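Local coordinates for protein soluble lytic murein transglycosylase (Escherichia coli, PDB 1QTE) that cleaves the glycosidic bonds between N-acetylmuramic acid and N-acetylglucosamine in peptidoglycan, leaving a 1,6-anhydro bond on the muramic acid residue, at residues K484-V489 with Q519-E524; G493-M498 with E524-I529; M472-Q477 with K589-Y594. All blocks are in the same frame, centred on the assembly; numbering follows the deposited sequence.

Contact 1. Residues K484-V489 with Q519-E524; sequences KVKSPV and QLLDPE. With NAG (2-acetamido-2-deoxy-beta-D-glucopyranose), chain B.
K484 and L521 bring an irregular loop, 484-489, up against the turn between the 3-10 segment ending at L521 and helix 523-540, and the CA atoms of K484 and L521 stand 5.2 Å apart. L521 carries most of the apolar contact. Its CD2 methyl lies against the backbone of K484, 3.9 Å from the CA of K484, and also meets CG of K486, whose side chain closes the outer margin of the contact. K484 runs across the leucine at a slant. Its chain bends at chi2 (-60°) and is extended beyond, which lays CD over CB of L521 and brings the ammonium to the backbone: NZ of K484 donates to O of L521 at 2.8 Å. The approach is from above the carbonyl plane, 44° out of it, and so not along a lone pair. D522, next in the chain, is the N-cap of helix 523-540; its side chain caps a backbone N in the first turn, and OD2 also bonds to OG1 of T525. On the far side of the loop V485 turns away from L521 and serves the substrate cleft instead. Its CG2 packs on the acetamido methyl of the bound N-acetylglucosamine, 3.5 Å from the sugar's C8, while CB of S487 lies 3.7 Å from O7 of the same group. This is a surface contact of the lysozyme-like SLT domain, with one lysine-to-carbonyl bond and a leucine patch joining the loop to the helix start. The carboxylate of D522 is too far from the ammonium for a salt bridge, though it probably adds a mild electrostatic attraction.

Contact 2. Residues G493-M498 with E524-I529; sequences GLMQIM and ETNINI. With NAG (2-acetamido-2-deoxy-beta-D-glucopyranose), chain B.
N526 meets the loop 493-498 because its CG stands anti to the backbone N (chi1 -170°), which carries the amide from helix 523-540 to the type I turn G493-Q496. This turn belongs to the lysozyme-like SLT domain and ends in a G1 beta bulge, in which Q496 and I497 both face S492. N of M495 donates to OD1 of N526 at 2.8 Å, from 26° off the carbonyl plane. The other end of the amide is also held: ND2 of N526 bonds to O of S492 and O of L520, so the buried asparagine reaches three backbone atoms, two of the loop and one of the 3-10 segment, and ties both to its helix. That ND2 lies 3.4 Å from CA of G493, where a side chain would collide with it, and the positive phi of G493 likewise suits glycine. Around the amide the packing is apolar. CD1 of L494 meets CD1 of I527 at 3.7 Å. I497 and N526 run antiparallel alongside one another, CD1 of I497 reaching O of N526 and CB of I529, while the sulfur of M495 lies over the backbone of I527. Q496 turns away from the helix, to the sugar. Bent at chi2 (-71°), its chain folds back so that NE2 donates to O of G493 at 3.0 Å, nearly straight and on a lone pair, a carbonyl already used by N of Q496. An alanine here would remove both hydrogen bonds of the side-chain amide and is likely to leave the sugar hydroxyl without this acceptor and the turn less firmly held. With the amide fixed in this way, OE1 of Q496 accepts from O3 of the N-acetylglucosamine at 3.0 Å.

Contact 3. Residues M472-Q477 with K589-Y594; sequences MAIARQ and KNVLAY. With DAL (D-alanine), chain Q.
V591 and A473 sit at the apolar centre, where helices 468-479 and 582-601 of the lysozyme-like catalytic domain cross at 130°, their local axes 8.5 Å apart. The small alanine permits this closeness: CB of A473 rests on O of V591 at 3.6 Å and also touches CB of Y594. V591 spreads its two methyls, CG1 against CD1 of I474 at 3.8 Å and CG2 against CB of Q477. Farther out Y594 lies alongside the first helix. Its ring has O of A473 at the edge, in plane, and O of N590 over one face, while CG of R476 approaches CD2 obliquely. CE2 of Y594 lies over one face of the R476 guanidinium, the two planes being 43° apart. At the polar edge Q477 and N590 cross at about a right angle. With its CG anti to the backbone N (chi1 166°) and a bend at chi2, Q477 points its amide at the second helix, where ND2 of N590 donates to OE1 of Q477 at 2.9 Å, tilted from the carbonyl plane. Q477 faces the ligands as well: its NE2 bonds to O6 of the N-acetylglucosamine, and the anhydromuramic sugar touches both Q477 and N590. A water lies near OE1 of Q477 and 2.6 Å from OH of Y594, in the plane of the ring. R476 completes the site by holding the carboxylate of the bound D-alanine from the edge of its guanidinium, with R448 as a second donor to the same ligand. NH1 of R476 donates to OXT of D-alanine at 3.0 Å, and NH2 of R476 to O of D-alanine at 2.8 Å.

In the fold
Contacts 1 and 2 adjoin, about 7 Å between centres. They share E524 and helix 523-540, their segments alternate along the chain, and V485 O probably accepts from G493 N. Contact 3, about 15 Å from contact 2 and about 18 Å from contact 1 centre to centre, encloses both in the sequence. It touches contact 2 where M495 and L494 pack on I474 and A475, but not contact 1. The side chain of the predicted catalytic E478 lies about 7 Å from that of V485, about 5 Å from that of M495 and about 4 Å from that of I474. Contacts 1 and 2 hold the loop touching the N-acetylglucosamine; contact 3 joins two helices that meet the anhydromuramic sugar.

Contact 1. Residues K484-V489 with Q519-E524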
loop_
_atom_site.group_PDB
_atom_site.type_symbol
_atom_site.label_atom_id
_atom_site.label_comp_id
_atom_site.label_asym_id
_atom_site.label_seq_id
_atom_site.Cartn_x
_atom_site.Cartn_y
_atom_site.Cartn_z
ATOM N N LYS A 484 12.831 -10.124 4.128
ATOM C CA LYS A 484 12.774 -9.503 5.453
ATOM C C LYS A 484 11.654 -8.495 5.632
ATOM O O LYS A 484 11.539 -7.871 6.686
ATOM C CB LYS A 484 14.118 -8.816 5.741
ATOM C CG LYS A 484 15.336 -9.694 5.473
ATOM C CD LYS A 484 15.336 -10.952 6.330
ATOM C CE LYS A 484 16.539 -11.827 5.995
ATOM N NZ LYS A 484 16.523 -13.112 6.745
ATOM N N VAL A 485 10.800 -8.357 4.626
ATOM C CA VAL A 485 9.726 -7.377 4.708
ATOM C C VAL A 485 8.528 -7.825 5.546
ATOM O O VAL A 485 8.171 -9.004 5.569
ATOM C CB VAL A 485 9.278 -6.914 3.290
ATOM C CG1 VAL A 485 8.445 -7.974 2.600
ATOM C CG2 VAL A 485 8.545 -5.577 3.367
ATOM N N LYS A 486 7.957 -6.877 6.285
ATOM C CA LYS A 486 6.781 -7.120 7.116
ATOM C C LYS A 486 5.779 -6.013 6.821
ATOM O O LYS A 486 6.157 -4.843 6.687
ATOM C CB LYS A 486 7.145 -7.108 8.605
ATOM C CG LYS A 486 8.013 -8.269 9.037
ATOM C CD LYS A 486 8.410 -8.191 10.514
ATOM C CE LYS A 486 7.208 -8.305 11.447
ATOM N NZ LYS A 486 7.632 -8.270 12.881
ATOM N N SER A 487 4.510 -6.379 6.665
ATOM C CA SER A 487 3.471 -5.390 6.381
ATOM C C SER A 487 3.075 -4.695 7.690
ATOM O O SER A 487 3.508 -5.102 8.765
ATOM C CB SER A 487 2.260 -6.061 5.731
ATOM O OG SER A 487 1.565 -6.867 6.662
ATOM N N PRO A 488 2.283 -3.610 7.611
ATOM C CA PRO A 488 1.882 -2.919 8.845
ATOM C C PRO A 488 1.121 -3.836 9.804
ATOM O O PRO A 488 1.286 -3.746 11.028
ATOM C CB PRO A 488 0.993 -1.789 8.334
ATOM C CG PRO A 488 1.512 -1.533 6.942
ATOM C CD PRO A 488 1.754 -2.918 6.422
ATOM N N VAL A 489 0.322 -4.746 9.240
ATOM C CA VAL A 489 -0.458 -5.685 10.042
ATOM C C VAL A 489 0.334 -6.877 10.570
ATOM O O VAL A 489 -0.184 -7.660 11.363
ATOM C CB VAL A 489 -1.727 -6.177 9.303
ATOM C CG1 VAL A 489 -2.630 -4.993 8.975
ATOM C CG2 VAL A 489 -1.361 -6.946 8.041
ATOM N N GLN A 519 11.031 -16.663 12.679
ATOM C CA GLN A 519 11.574 -17.611 11.708
ATOM C C GLN A 519 10.984 -17.388 10.307
ATOM O O GLN A 519 11.535 -17.873 9.313
ATOM C CB GLN A 519 11.307 -19.050 12.146
ATOM C CG GLN A 519 11.961 -19.453 13.441
ATOM C CD GLN A 519 11.433 -20.783 13.931
ATOM O OE1 GLN A 519 10.563 -20.832 14.791
ATOM N NE2 GLN A 519 11.939 -21.866 13.367
ATOM N N LEU A 520 9.862 -16.669 10.234
ATOM C CA LEU A 520 9.224 -16.383 8.955
ATOM C C LEU A 520 10.107 -15.482 8.082
ATOM O O LEU A 520 9.877 -15.355 6.884
ATOM C CB LEU A 520 7.841 -15.765 9.163
ATOM C CG LEU A 520 6.835 -16.668 9.896
ATOM C CD1 LEU A 520 5.522 -15.918 10.115
ATOM C CD2 LEU A 520 6.602 -17.957 9.083
ATOM N N LEU A 521 11.126 -14.876 8.689
ATOM C CA LEU A 521 12.056 -14.029 7.946
ATOM C C LEU A 521 13.158 -14.849 7.258
ATOM O O LEU A 521 13.964 -14.310 6.494
ATOM C CB LEU A 521 12.657 -12.947 8.848
ATOM C CG LEU A 521 11.635 -11.938 9.386
ATOM C CD1 LEU A 521 12.356 -10.830 10.137
ATOM C CD2 LEU A 521 10.837 -11.351 8.246
ATOM N N ASP A 522 13.223 -16.142 7.572
ATOM C CA ASP A 522 14.190 -17.029 6.940
ATOM C C ASP A 522 13.531 -17.524 5.645
ATOM O O ASP A 522 12.448 -18.102 5.685
ATOM C CB ASP A 522 14.497 -18.226 7.846
ATOM C CG ASP A 522 15.303 -19.296 7.133
ATOM O OD1 ASP A 522 16.430 -18.995 6.680
ATOM O OD2 ASP A 522 14.793 -20.424 6.998
ATOM N N PRO A 523 14.198 -17.347 4.496
ATOM C CA PRO A 523 13.652 -17.774 3.203
ATOM C C PRO A 523 13.127 -19.209 3.122
ATOM O O PRO A 523 11.984 -19.419 2.711
ATOM C CB PRO A 523 14.817 -17.524 2.238
ATOM C CG PRO A 523 15.504 -16.354 2.850
ATOM C CD PRO A 523 15.524 -16.724 4.316
ATOM N N GLU A 524 13.931 -20.188 3.534
ATOM C CA GLU A 524 13.484 -21.578 3.478
ATOM C C GLU A 524 12.257 -21.843 4.354
ATOM O O GLU A 524 11.291 -22.455 3.905
ATOM C CB GLU A 524 14.611 -22.556 3.848
ATOM C CG GLU A 524 14.171 -24.020 3.761
ATOM C CD GLU A 524 15.329 -25.012 3.714
ATOM O OE1 GLU A 524 16.499 -24.606 3.880
ATOM O OE2 GLU A 524 15.069 -26.213 3.493
HETATM C C1 NAG B . 1.685 -6.358 -0.790
HETATM C C2 NAG B . 1.762 -6.635 0.724
HETATM C C3 NAG B . 1.128 -8.003 1.125
HETATM C C4 NAG B . -0.307 -8.084 0.531
HETATM C C5 NAG B . -0.304 -7.727 -1.008
HETATM C C6 NAG B . -1.764 -7.555 -1.445
HETATM C C7 NAG B . 3.761 -5.734 1.884
HETATM C C8 NAG B . 5.260 -5.957 2.094
HETATM N N2 NAG B . 3.162 -6.620 1.094
HETATM O O3 NAG B . 1.107 -8.128 2.557
HETATM O O4 NAG B . -0.909 -9.368 0.721
HETATM O O5 NAG B . 0.321 -6.464 -1.231
HETATM O O6 NAG B . -1.812 -7.184 -2.812
HETATM O O7 NAG B . 3.161 -4.801 2.422
#

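Contact 2. Residues G493-M498 with E524-I529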
loop_
_atom_site.group_PDB
_atom_site.type_symbol
_atom_site.label_atom_id
_atom_site.label_comp_id
_atom_site.label_asym_id
_atom_site.label_seq_id
_atom_site.Cartn_x
_atom_site.Cartn_y
_atom_site.Cartn_z
ATOM N N GLY A 493 7.846 -11.912 5.550
ATOM C CA GLY A 493 8.646 -12.578 4.534
ATOM C C GLY A 493 8.165 -12.696 3.107
ATOM O O GLY A 493 7.214 -12.030 2.692
ATOM N N LEU A 494 8.850 -13.568 2.368
ATOM C CA LEU A 494 8.602 -13.806 0.951
ATOM C C LEU A 494 7.155 -14.027 0.564
ATOM O O LEU A 494 6.701 -13.502 -0.446
ATOM C CB LEU A 494 9.435 -14.991 0.453
ATOM C CG LEU A 494 10.960 -14.816 0.521
ATOM C CD1 LEU A 494 11.656 -16.129 0.137
ATOM C CD2 LEU A 494 11.388 -13.694 -0.401
ATOM N N MET A 495 6.443 -14.817 1.362
ATOM C CA MET A 495 5.049 -15.113 1.074
ATOM C C MET A 495 4.068 -14.392 2.001
ATOM O O MET A 495 2.872 -14.697 2.024
ATOM C CB MET A 495 4.838 -16.635 1.026
ATOM C CG MET A 495 5.729 -17.288 -0.031
ATOM S SD MET A 495 5.491 -19.054 -0.359
ATOM C CE MET A 495 3.941 -19.001 -1.285
ATOM N N GLN A 496 4.587 -13.405 2.740
ATOM C CA GLN A 496 3.773 -12.580 3.627
ATOM C C GLN A 496 2.804 -13.393 4.476
ATOM O O GLN A 496 1.584 -13.250 4.380
ATOM C CB GLN A 496 3.040 -11.526 2.795
ATOM C CG GLN A 496 3.987 -10.433 2.280
ATOM C CD GLN A 496 4.469 -9.529 3.402
ATOM O OE1 GLN A 496 3.766 -8.614 3.815
ATOM N NE2 GLN A 496 5.660 -9.804 3.920
ATOM N N ILE A 497 3.382 -14.231 5.328
ATOM C CA ILE A 497 2.616 -15.109 6.198
ATOM C C ILE A 497 2.304 -14.452 7.537
ATOM O O ILE A 497 3.186 -13.890 8.173
ATOM C CB ILE A 497 3.397 -16.428 6.444
ATOM C CG1 ILE A 497 3.789 -17.056 5.094
ATOM C CG2 ILE A 497 2.531 -17.430 7.238
ATOM C CD1 ILE A 497 4.768 -18.222 5.208
ATOM N N MET A 498 1.029 -14.492 7.932
ATOM C CA MET A 498 0.588 -13.939 9.211
ATOM C C MET A 498 0.957 -14.970 10.287
ATOM O O MET A 498 0.994 -16.170 10.012
ATOM C CB MET A 498 -0.927 -13.720 9.186
ATOM C CG MET A 498 -1.386 -12.540 8.327
ATOM S SD MET A 498 -0.855 -10.967 9.020
ATOM C CE MET A 498 -1.850 -10.904 10.515
ATOM N N GLU A 524 13.931 -20.188 3.534
ATOM C CA GLU A 524 13.484 -21.578 3.478
ATOM C C GLU A 524 12.257 -21.843 4.354
ATOM O O GLU A 524 11.291 -22.455 3.905
ATOM C CB GLU A 524 14.611 -22.556 3.848
ATOM C CG GLU A 524 14.171 -24.020 3.761
ATOM C CD GLU A 524 15.329 -25.012 3.714
ATOM O OE1 GLU A 524 16.499 -24.606 3.880
ATOM O OE2 GLU A 524 15.069 -26.213 3.493
ATOM N N THR A 525 12.286 -21.354 5.587
ATOM C CA THR A 525 11.173 -21.548 6.520
ATOM C C THR A 525 9.896 -20.929 5.950
ATOM O O THR A 525 8.829 -21.541 5.988
ATOM C CB THR A 525 11.464 -20.882 7.898
ATOM O OG1 THR A 525 12.664 -21.427 8.455
ATOM C CG2 THR A 525 10.305 -21.124 8.871
ATOM N N ASN A 526 10.024 -19.714 5.423
ATOM C CA ASN A 526 8.891 -18.997 4.844
ATOM C C ASN A 526 8.312 -19.767 3.651
ATOM O O ASN A 526 7.110 -20.002 3.575
ATOM C CB ASN A 526 9.324 -17.592 4.417
ATOM C CG ASN A 526 8.152 -16.719 4.039
ATOM O OD1 ASN A 526 7.612 -16.835 2.942
ATOM N ND2 ASN A 526 7.744 -15.845 4.954
ATOM N N ILE A 527 9.178 -20.176 2.732
ATOM C CA ILE A 527 8.756 -20.937 1.551
ATOM C C ILE A 527 8.118 -22.283 1.933
ATOM O O ILE A 527 7.136 -22.711 1.333
ATOM C CB ILE A 527 9.959 -21.127 0.589
ATOM C CG1 ILE A 527 10.315 -19.772 -0.032
ATOM C CG2 ILE A 527 9.641 -22.151 -0.516
ATOM C CD1 ILE A 527 11.634 -19.759 -0.788
ATOM N N ASN A 528 8.657 -22.928 2.956
ATOM C CA ASN A 528 8.126 -24.210 3.435
ATOM C C ASN A 528 6.675 -24.023 3.919
ATOM O O ASN A 528 5.753 -24.673 3.430
ATOM C CB ASN A 528 9.022 -24.717 4.585
ATOM C CG ASN A 528 8.551 -26.045 5.196
ATOM O OD1 ASN A 528 7.755 -26.778 4.619
ATOM N ND2 ASN A 528 9.066 -26.349 6.377
ATOM N N ILE A 529 6.473 -23.083 4.839
ATOM C CA ILE A 529 5.143 -22.845 5.400
ATOM C C ILE A 529 4.180 -22.218 4.395
ATOM O O ILE A 529 2.999 -22.593 4.330
ATOM C CB ILE A 529 5.248 -21.996 6.690
ATOM C CG1 ILE A 529 6.107 -22.748 7.719
ATOM C CG2 ILE A 529 3.857 -21.693 7.251
ATOM C CD1 ILE A 529 6.323 -22.004 9.034
HETATM C C1 NAG B . 1.685 -6.358 -0.790
HETATM C C2 NAG B . 1.762 -6.635 0.724
HETATM C C3 NAG B . 1.128 -8.003 1.125
HETATM C C4 NAG B . -0.307 -8.084 0.531
HETATM C C5 NAG B . -0.304 -7.727 -1.008
HETATM C C6 NAG B . -1.764 -7.555 -1.445
HETATM C C7 NAG B . 3.761 -5.734 1.884
HETATM C C8 NAG B . 5.260 -5.957 2.094
HETATM N N2 NAG B . 3.162 -6.620 1.094
HETATM O O3 NAG B . 1.107 -8.128 2.557
HETATM O O4 NAG B . -0.909 -9.368 0.721
HETATM O O5 NAG B . 0.321 -6.464 -1.231
HETATM O O6 NAG B . -1.812 -7.184 -2.812
HETATM O O7 NAG B . 3.161 -4.801 2.422
#

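Contact 3. Residues M472-Q477 with K589-Y594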
loop_
_atom_site.group_PDB
_atom_site.type_symbol
_atom_site.label_atom_id
_atom_site.label_comp_id
_atom_site.label_asym_id
_atom_site.label_seq_id
_atom_site.Cartn_x
_atom_site.Cartn_y
_atom_site.Cartn_z
ATOM N N MET A 472 5.977 -19.059 -7.030
ATOM C CA MET A 472 6.866 -17.920 -7.247
ATOM C C MET A 472 6.086 -16.646 -7.570
ATOM O O MET A 472 6.434 -15.568 -7.083
ATOM C CB MET A 472 7.908 -18.244 -8.318
ATOM C CG MET A 472 8.920 -19.286 -7.823
ATOM S SD MET A 472 10.054 -19.883 -9.090
ATOM C CE MET A 472 11.257 -18.531 -9.102
ATOM N N ALA A 473 5.009 -16.780 -8.346
ATOM C CA ALA A 473 4.149 -15.646 -8.699
ATOM C C ALA A 473 3.545 -15.041 -7.434
ATOM O O ALA A 473 3.485 -13.818 -7.286
ATOM C CB ALA A 473 3.029 -16.105 -9.642
ATOM N N ILE A 474 3.050 -15.908 -6.550
ATOM C CA ILE A 474 2.458 -15.484 -5.288
ATOM C C ILE A 474 3.510 -14.726 -4.469
ATOM O O ILE A 474 3.249 -13.627 -3.974
ATOM C CB ILE A 474 1.943 -16.716 -4.480
ATOM C CG1 ILE A 474 0.692 -17.314 -5.158
ATOM C CG2 ILE A 474 1.688 -16.341 -3.010
ATOM C CD1 ILE A 474 -0.615 -16.531 -4.922
ATOM N N ALA A 475 4.705 -15.302 -4.339
ATOM C CA ALA A 475 5.786 -14.660 -3.585
ATOM C C ALA A 475 6.154 -13.292 -4.178
ATOM O O ALA A 475 6.303 -12.306 -3.443
ATOM C CB ALA A 475 7.004 -15.573 -3.529
ATOM N N ARG A 476 6.261 -13.232 -5.504
ATOM C CA ARG A 476 6.591 -11.994 -6.215
ATOM C C ARG A 476 5.581 -10.892 -5.880
ATOM O O ARG A 476 5.964 -9.761 -5.570
ATOM C CB ARG A 476 6.606 -12.247 -7.725
ATOM C CG ARG A 476 6.708 -10.999 -8.593
ATOM C CD ARG A 476 7.977 -10.202 -8.309
ATOM N NE ARG A 476 8.104 -9.055 -9.204
ATOM C CZ ARG A 476 7.428 -7.913 -9.084
ATOM N NH1 ARG A 476 6.591 -7.725 -8.076
ATOM N NH2 ARG A 476 7.619 -6.937 -9.957
ATOM N N GLN A 477 4.293 -11.238 -5.916
ATOM C CA GLN A 477 3.231 -10.283 -5.603
ATOM C C GLN A 477 3.277 -9.864 -4.135
ATOM O O GLN A 477 3.134 -8.685 -3.813
ATOM C CB GLN A 477 1.860 -10.897 -5.922
ATOM C CG GLN A 477 0.652 -10.144 -5.346
ATOM C CD GLN A 477 0.459 -8.752 -5.919
ATOM O OE1 GLN A 477 0.868 -8.458 -7.047
ATOM N NE2 GLN A 477 -0.172 -7.883 -5.139
ATOM N N LYS A 589 -5.458 -10.711 -10.480
ATOM C CA LYS A 589 -5.027 -10.303 -11.814
ATOM C C LYS A 589 -3.498 -10.317 -11.909
ATOM O O LYS A 589 -2.928 -10.901 -12.834
ATOM C CB LYS A 589 -5.564 -8.907 -12.152
ATOM C CG LYS A 589 -7.070 -8.855 -12.377
ATOM C CD LYS A 589 -7.522 -7.445 -12.675
ATOM C CE LYS A 589 -9.008 -7.371 -12.986
ATOM N NZ LYS A 589 -9.423 -5.942 -13.218
ATOM N N ASN A 590 -2.840 -9.711 -10.928
ATOM C CA ASN A 590 -1.376 -9.664 -10.910
ATOM C C ASN A 590 -0.781 -11.069 -10.850
ATOM O O ASN A 590 0.097 -11.400 -11.635
ATOM C CB ASN A 590 -0.852 -8.875 -9.700
ATOM C CG ASN A 590 -1.000 -7.382 -9.853
ATOM O OD1 ASN A 590 -1.418 -6.884 -10.897
ATOM N ND2 ASN A 590 -0.623 -6.650 -8.813
ATOM N N VAL A 591 -1.266 -11.898 -9.927
ATOM C CA VAL A 591 -0.713 -13.252 -9.782
ATOM C C VAL A 591 -0.843 -14.106 -11.045
ATOM O O VAL A 591 0.091 -14.834 -11.391
ATOM C CB VAL A 591 -1.295 -14.017 -8.546
ATOM C CG1 VAL A 591 -0.809 -15.476 -8.546
ATOM C CG2 VAL A 591 -0.843 -13.341 -7.253
ATOM N N LEU A 592 -1.990 -14.023 -11.723
ATOM C CA LEU A 592 -2.194 -14.791 -12.951
ATOM C C LEU A 592 -1.223 -14.299 -14.031
ATOM O O LEU A 592 -0.624 -15.105 -14.738
ATOM C CB LEU A 592 -3.648 -14.697 -13.432
ATOM C CG LEU A 592 -4.698 -15.304 -12.484
ATOM C CD1 LEU A 592 -6.086 -15.178 -13.103
ATOM C CD2 LEU A 592 -4.382 -16.762 -12.176
ATOM N N ALA A 593 -1.049 -12.982 -14.126
ATOM C CA ALA A 593 -0.118 -12.409 -15.102
ATOM C C ALA A 593 1.323 -12.822 -14.766
ATOM O O ALA A 593 2.074 -13.250 -15.654
ATOM C CB ALA A 593 -0.241 -10.886 -15.135
ATOM N N TYR A 594 1.674 -12.778 -13.479
ATOM C CA TYR A 594 3.025 -13.133 -13.033
ATOM C C TYR A 594 3.346 -14.607 -13.240
ATOM O O TYR A 594 4.485 -14.952 -13.546
ATOM C CB TYR A 594 3.245 -12.785 -11.561
ATOM C CG TYR A 594 3.169 -11.312 -11.215
ATOM C CD1 TYR A 594 3.009 -10.334 -12.199
ATOM C CD2 TYR A 594 3.226 -10.907 -9.886
ATOM C CE1 TYR A 594 2.902 -8.975 -11.858
ATOM C CE2 TYR A 594 3.122 -9.578 -9.536
ATOM C CZ TYR A 594 2.960 -8.612 -10.519
ATOM O OH TYR A 594 2.857 -7.291 -10.139
HETATM N N DAL Q . 4.279 -2.567 -8.191
HETATM C CA DAL Q . 4.613 -3.070 -9.522
HETATM C CB DAL Q . 3.332 -3.384 -10.295
HETATM C C DAL Q . 5.516 -4.294 -9.472
HETATM O O DAL Q . 6.201 -4.548 -10.483
HETATM O OXT DAL Q . 5.530 -4.977 -8.430
HETATM O O HOH W 1 2.739 -6.423 -7.653
#